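Local atomic coordinates of arginine decarboxylase, A207R protein (Paramecium bursaria Chlorella virus 1, PDB entry 2NVA), a protein that catalyses the pyridoxal-5'-phosphate-dependent decarboxylation of arginine to agmatine, as a virus-encoded relative of the eukaryotic ornithine decarboxylases. Residues A[118-132]-A[156-168]. Numbering follows the deposited sequence.
Sequences LDKIHTYHPNCKMIL and IRHLLEYAKQLDI
Leu118 lies against the flank of helix 156-165 and divides its two methyls: CD1 comes 3.5 Å from Leu159 O and also meets the edge of the Tyr162 ring, while CD2 reaches Ala163 CB and Ile168 CG2. Further along the ring, at its OH, Tyr162 donates to the syn lone pair of Asp119 OD1 (2.6 Å), with carboxylate and ring planes 70° apart. Tyr162 CG stands anti to its backbone N (chi1 -163°), which swings the ring over toward helix 118-124 and lets its edge receive both Leu118 and Asp119. Leu166 fills the next position: CD1 touches Leu118 CB and the Asp119 carboxylate oxygen OD1, and CD2 sits squarely over one face of the His122 imidazole, 4.1 Å from the ring centroid, a CH-pi contact. The same histidine donates from ND1 to Leu166 O (3.0 Å), a bent bond that lies in the carbonyl plane but is tilted from the imidazole plane. Leu166 leads into the Schellman motif that ends helix 156-165: Asp167, with positive phi, is the C-prime residue, Ile168 N bonds to Ala163 O and Asp167 N to Lys164 O. Beyond it, Ile168 enters the core, CD1 touching both Ile121 CG2 and Pro126 O, and CG2 pressed on Met130 CG at a tight 3.3 Å. At the other end, Leu132 CD2 touches Ile156 and Leu160, and CD1 meets Leu159 CD1 (3.9 Å). In the TIM-barrel domain, helices 118-124 and 156-165 run side by side, nearly parallel (15°), the latter forming the crossover between parallel strands 129-133 and 170-174; Phe112 of strand 109-112 borders Leu118, Met130 and Leu132, Val170 of strand 170-174 touches Leu160 and Ala163, and helix 96-105 flanks Ile121.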
# COMPACT_ATOMS: atom_id res chain seq x y z
N LEU A 118 -0.96 -24.58 -17.75
CA LEU A 118 -1.69 -25.74 -18.30
C LEU A 118 -1.27 -27.04 -17.62
O LEU A 118 -2.11 -27.90 -17.35
CB LEU A 118 -1.49 -25.85 -19.82
CG LEU A 118 -2.17 -24.77 -20.67
CD1 LEU A 118 -1.73 -24.86 -22.12
CD2 LEU A 118 -3.71 -24.83 -20.58
N ASP A 119 0.02 -27.17 -17.32
CA ASP A 119 0.52 -28.32 -16.54
C ASP A 119 -0.20 -28.41 -15.20
O ASP A 119 -0.64 -29.49 -14.81
CB ASP A 119 2.02 -28.20 -16.28
CG ASP A 119 2.85 -28.39 -17.52
OD1 ASP A 119 2.37 -29.04 -18.47
OD2 ASP A 119 3.99 -27.87 -17.55
N LYS A 120 -0.32 -27.28 -14.51
CA LYS A 120 -1.00 -27.22 -13.21
C LYS A 120 -2.45 -27.66 -13.34
O LYS A 120 -2.94 -28.44 -12.52
CB LYS A 120 -0.94 -25.81 -12.62
CG LYS A 120 0.33 -25.51 -11.85
CD LYS A 120 0.21 -24.19 -11.09
CE LYS A 120 0.54 -23.02 -11.97
NZ LYS A 120 0.28 -21.72 -11.29
N ILE A 121 -3.12 -27.14 -14.37
CA ILE A 121 -4.52 -27.48 -14.64
C ILE A 121 -4.68 -28.98 -14.87
O ILE A 121 -5.54 -29.62 -14.26
CB ILE A 121 -5.08 -26.68 -15.85
CG1 ILE A 121 -5.11 -25.17 -15.53
CG2 ILE A 121 -6.46 -27.21 -16.33
CD1 ILE A 121 -6.15 -24.75 -14.47
N HIS A 122 -3.83 -29.52 -15.73
CA HIS A 122 -3.85 -30.94 -16.05
C HIS A 122 -3.76 -31.79 -14.79
O HIS A 122 -4.53 -32.75 -14.62
CB HIS A 122 -2.71 -31.30 -17.01
CG HIS A 122 -2.69 -32.74 -17.39
ND1 HIS A 122 -3.59 -33.28 -18.28
CD2 HIS A 122 -1.90 -33.76 -16.99
CE1 HIS A 122 -3.36 -34.58 -18.42
NE2 HIS A 122 -2.33 -34.89 -17.65
N THR A 123 -2.84 -31.43 -13.90
CA THR A 123 -2.59 -32.22 -12.69
C THR A 123 -3.68 -32.03 -11.61
O THR A 123 -4.10 -33.01 -10.99
CB THR A 123 -1.18 -31.95 -12.11
OG1 THR A 123 -0.20 -32.17 -13.13
CG2 THR A 123 -0.89 -32.86 -10.92
N TYR A 124 -4.16 -30.80 -11.44
CA TYR A 124 -4.96 -30.43 -10.26
C TYR A 124 -6.41 -30.03 -10.50
O TYR A 124 -7.22 -30.06 -9.57
CB TYR A 124 -4.27 -29.30 -9.48
CG TYR A 124 -2.93 -29.73 -8.98
CD1 TYR A 124 -2.83 -30.62 -7.90
CD2 TYR A 124 -1.76 -29.30 -9.61
CE1 TYR A 124 -1.59 -31.06 -7.44
CE2 TYR A 124 -0.52 -29.72 -9.15
CZ TYR A 124 -0.44 -30.61 -8.07
OH TYR A 124 0.78 -31.04 -7.61
N HIS A 125 -6.73 -29.65 -11.72
CA HIS A 125 -8.09 -29.23 -12.05
C HIS A 125 -8.35 -29.57 -13.52
O HIS A 125 -8.64 -28.68 -14.33
CB HIS A 125 -8.22 -27.71 -11.78
CG HIS A 125 -9.63 -27.22 -11.68
ND1 HIS A 125 -10.73 -27.99 -12.02
CD2 HIS A 125 -10.13 -26.01 -11.32
CE1 HIS A 125 -11.83 -27.28 -11.85
NE2 HIS A 125 -11.50 -26.08 -11.42
N PRO A 126 -8.20 -30.86 -13.89
CA PRO A 126 -8.16 -31.28 -15.30
C PRO A 126 -9.38 -30.96 -16.17
O PRO A 126 -9.25 -30.89 -17.39
CB PRO A 126 -7.96 -32.81 -15.21
CG PRO A 126 -8.38 -33.18 -13.86
CD PRO A 126 -8.05 -32.01 -12.98
N ASN A 127 -10.54 -30.77 -15.56
CA ASN A 127 -11.75 -30.44 -16.30
C ASN A 127 -12.16 -28.97 -16.22
O ASN A 127 -13.25 -28.60 -16.63
CB ASN A 127 -12.90 -31.35 -15.89
CG ASN A 127 -12.65 -32.80 -16.24
OD1 ASN A 127 -12.10 -33.11 -17.31
ND2 ASN A 127 -13.03 -33.71 -15.35
N CYS A 128 -11.27 -28.13 -15.69
CA CYS A 128 -11.51 -26.70 -15.68
C CYS A 128 -11.59 -26.21 -17.13
O CYS A 128 -10.75 -26.58 -17.97
CB CYS A 128 -10.38 -25.99 -14.93
SG CYS A 128 -10.70 -24.23 -14.63
N LYS A 129 -12.61 -25.42 -17.44
CA LYS A 129 -12.74 -24.86 -18.78
C LYS A 129 -11.86 -23.62 -18.86
O LYS A 129 -11.99 -22.71 -18.05
CB LYS A 129 -14.20 -24.52 -19.09
CG LYS A 129 -15.13 -25.74 -18.93
CD LYS A 129 -16.53 -25.45 -19.46
CE LYS A 129 -17.53 -26.53 -19.02
NZ LYS A 129 -17.13 -27.89 -19.50
N MET A 130 -10.97 -23.60 -19.86
CA MET A 130 -9.91 -22.60 -19.92
C MET A 130 -10.14 -21.51 -20.95
O MET A 130 -10.65 -21.76 -22.04
CB MET A 130 -8.55 -23.26 -20.16
CG MET A 130 -8.15 -24.27 -19.07
SD MET A 130 -8.22 -23.62 -17.37
CE MET A 130 -6.89 -22.41 -17.41
N ILE A 131 -9.76 -20.29 -20.57
CA ILE A 131 -9.85 -19.13 -21.45
C ILE A 131 -8.44 -18.60 -21.66
O ILE A 131 -7.76 -18.25 -20.71
CB ILE A 131 -10.78 -18.02 -20.86
CG1 ILE A 131 -12.23 -18.51 -20.78
CG2 ILE A 131 -10.71 -16.75 -21.69
CD1 ILE A 131 -13.16 -17.59 -19.98
N LEU A 132 -8.01 -18.56 -22.92
CA LEU A 132 -6.67 -18.06 -23.21
C LEU A 132 -6.68 -16.54 -23.18
O LEU A 132 -7.39 -15.91 -23.95
CB LEU A 132 -6.16 -18.59 -24.56
CG LEU A 132 -4.85 -17.97 -25.07
CD1 LEU A 132 -3.66 -18.30 -24.17
CD2 LEU A 132 -4.58 -18.39 -26.51
N ILE A 156 0.33 -18.06 -29.40
CA ILE A 156 -1.09 -18.44 -29.35
C ILE A 156 -1.30 -19.89 -29.81
O ILE A 156 -1.88 -20.70 -29.07
CB ILE A 156 -2.01 -17.45 -30.16
CG1 ILE A 156 -2.00 -16.01 -29.59
CG2 ILE A 156 -3.46 -17.96 -30.21
CD1 ILE A 156 -1.98 -16.01 -28.07
N ARG A 157 -0.85 -20.21 -31.03
CA ARG A 157 -1.07 -21.56 -31.56
C ARG A 157 -0.42 -22.64 -30.68
O ARG A 157 -1.04 -23.67 -30.39
CB ARG A 157 -0.64 -21.70 -33.03
CG ARG A 157 -1.25 -22.97 -33.60
CD ARG A 157 -0.94 -23.25 -35.06
NE ARG A 157 -1.52 -24.55 -35.39
CZ ARG A 157 -2.76 -24.75 -35.84
NH1 ARG A 157 -3.58 -23.72 -36.05
NH2 ARG A 157 -3.17 -25.98 -36.11
N HIS A 158 0.82 -22.41 -30.27
CA HIS A 158 1.54 -23.33 -29.40
C HIS A 158 0.77 -23.64 -28.12
O HIS A 158 0.63 -24.80 -27.74
CB HIS A 158 2.94 -22.79 -29.05
CG HIS A 158 3.60 -23.52 -27.92
ND1 HIS A 158 4.17 -24.77 -28.08
CD2 HIS A 158 3.75 -23.20 -26.61
CE1 HIS A 158 4.65 -25.18 -26.91
NE2 HIS A 158 4.40 -24.24 -26.01
N LEU A 159 0.29 -22.59 -27.45
CA LEU A 159 -0.43 -22.75 -26.19
C LEU A 159 -1.74 -23.53 -26.37
O LEU A 159 -2.10 -24.36 -25.54
CB LEU A 159 -0.72 -21.39 -25.56
CG LEU A 159 0.49 -20.68 -24.94
CD1 LEU A 159 0.06 -19.31 -24.47
CD2 LEU A 159 1.09 -21.47 -23.78
N LEU A 160 -2.42 -23.27 -27.47
CA LEU A 160 -3.66 -23.96 -27.79
C LEU A 160 -3.41 -25.43 -28.10
O LEU A 160 -4.21 -26.29 -27.73
CB LEU A 160 -4.39 -23.27 -28.95
CG LEU A 160 -4.92 -21.85 -28.63
CD1 LEU A 160 -5.28 -21.12 -29.90
CD2 LEU A 160 -6.12 -21.90 -27.68
N GLU A 161 -2.30 -25.70 -28.78
CA GLU A 161 -1.91 -27.08 -29.10
C GLU A 161 -1.52 -27.84 -27.85
O GLU A 161 -1.85 -29.01 -27.71
CB GLU A 161 -0.76 -27.08 -30.10
CG GLU A 161 -1.21 -26.74 -31.51
CD GLU A 161 -0.05 -26.60 -32.50
OE1 GLU A 161 -0.28 -26.81 -33.71
OE2 GLU A 161 1.09 -26.26 -32.07
N TYR A 162 -0.82 -27.16 -26.95
CA TYR A 162 -0.43 -27.76 -25.69
C TYR A 162 -1.64 -28.10 -24.83
O TYR A 162 -1.69 -29.16 -24.20
CB TYR A 162 0.54 -26.85 -24.94
CG TYR A 162 1.32 -27.55 -23.84
CD1 TYR A 162 2.28 -28.52 -24.14
CD2 TYR A 162 1.09 -27.24 -22.51
CE1 TYR A 162 2.98 -29.17 -23.12
CE2 TYR A 162 1.79 -27.86 -21.49
CZ TYR A 162 2.74 -28.80 -21.80
OH TYR A 162 3.42 -29.43 -20.78
N ALA A 163 -2.62 -27.20 -24.81
CA ALA A 163 -3.86 -27.48 -24.11
C ALA A 163 -4.54 -28.72 -24.70
O ALA A 163 -4.95 -29.60 -23.97
CB ALA A 163 -4.78 -26.27 -24.15
N LYS A 164 -4.64 -28.78 -26.03
CA LYS A 164 -5.26 -29.93 -26.73
C LYS A 164 -4.56 -31.24 -26.35
O LYS A 164 -5.21 -32.24 -26.03
CB LYS A 164 -5.20 -29.72 -28.26
CG LYS A 164 -6.03 -30.72 -29.09
CD LYS A 164 -7.53 -30.37 -29.06
CE LYS A 164 -8.37 -31.50 -29.63
NZ LYS A 164 -9.83 -31.21 -29.49
N GLN A 165 -3.22 -31.20 -26.36
CA GLN A 165 -2.41 -32.36 -26.03
C GLN A 165 -2.68 -32.88 -24.61
O GLN A 165 -2.65 -34.09 -24.37
CB GLN A 165 -0.93 -32.03 -26.19
CG GLN A 165 -0.03 -33.06 -25.54
CD GLN A 165 1.44 -32.83 -25.77
OE1 GLN A 165 2.26 -33.67 -25.40
NE2 GLN A 165 1.79 -31.69 -26.40
N LEU A 166 -2.94 -31.95 -23.68
CA LEU A 166 -3.23 -32.30 -22.29
C LEU A 166 -4.72 -32.53 -22.00
O LEU A 166 -5.12 -32.65 -20.84
CB LEU A 166 -2.67 -31.25 -21.33
CG LEU A 166 -1.14 -31.08 -21.24
CD1 LEU A 166 -0.81 -29.95 -20.26
CD2 LEU A 166 -0.45 -32.37 -20.84
N ASP A 167 -5.53 -32.61 -23.06
CA ASP A 167 -6.97 -32.85 -22.92
C ASP A 167 -7.64 -31.76 -22.10
O ASP A 167 -8.57 -32.03 -21.33
CB ASP A 167 -7.23 -34.24 -22.32
CG ASP A 167 -6.95 -35.36 -23.30
OD1 ASP A 167 -7.08 -35.13 -24.53
OD2 ASP A 167 -6.63 -36.49 -22.86
N ILE A 168 -7.14 -30.53 -22.27
CA ILE A 168 -7.69 -29.33 -21.62
C ILE A 168 -8.62 -28.61 -22.59
O ILE A 168 -8.24 -28.30 -23.72
CB ILE A 168 -6.56 -28.35 -21.17
CG1 ILE A 168 -5.63 -28.96 -20.11
CG2 ILE A 168 -7.18 -27.03 -20.63
CD1 ILE A 168 -6.37 -29.76 -19.03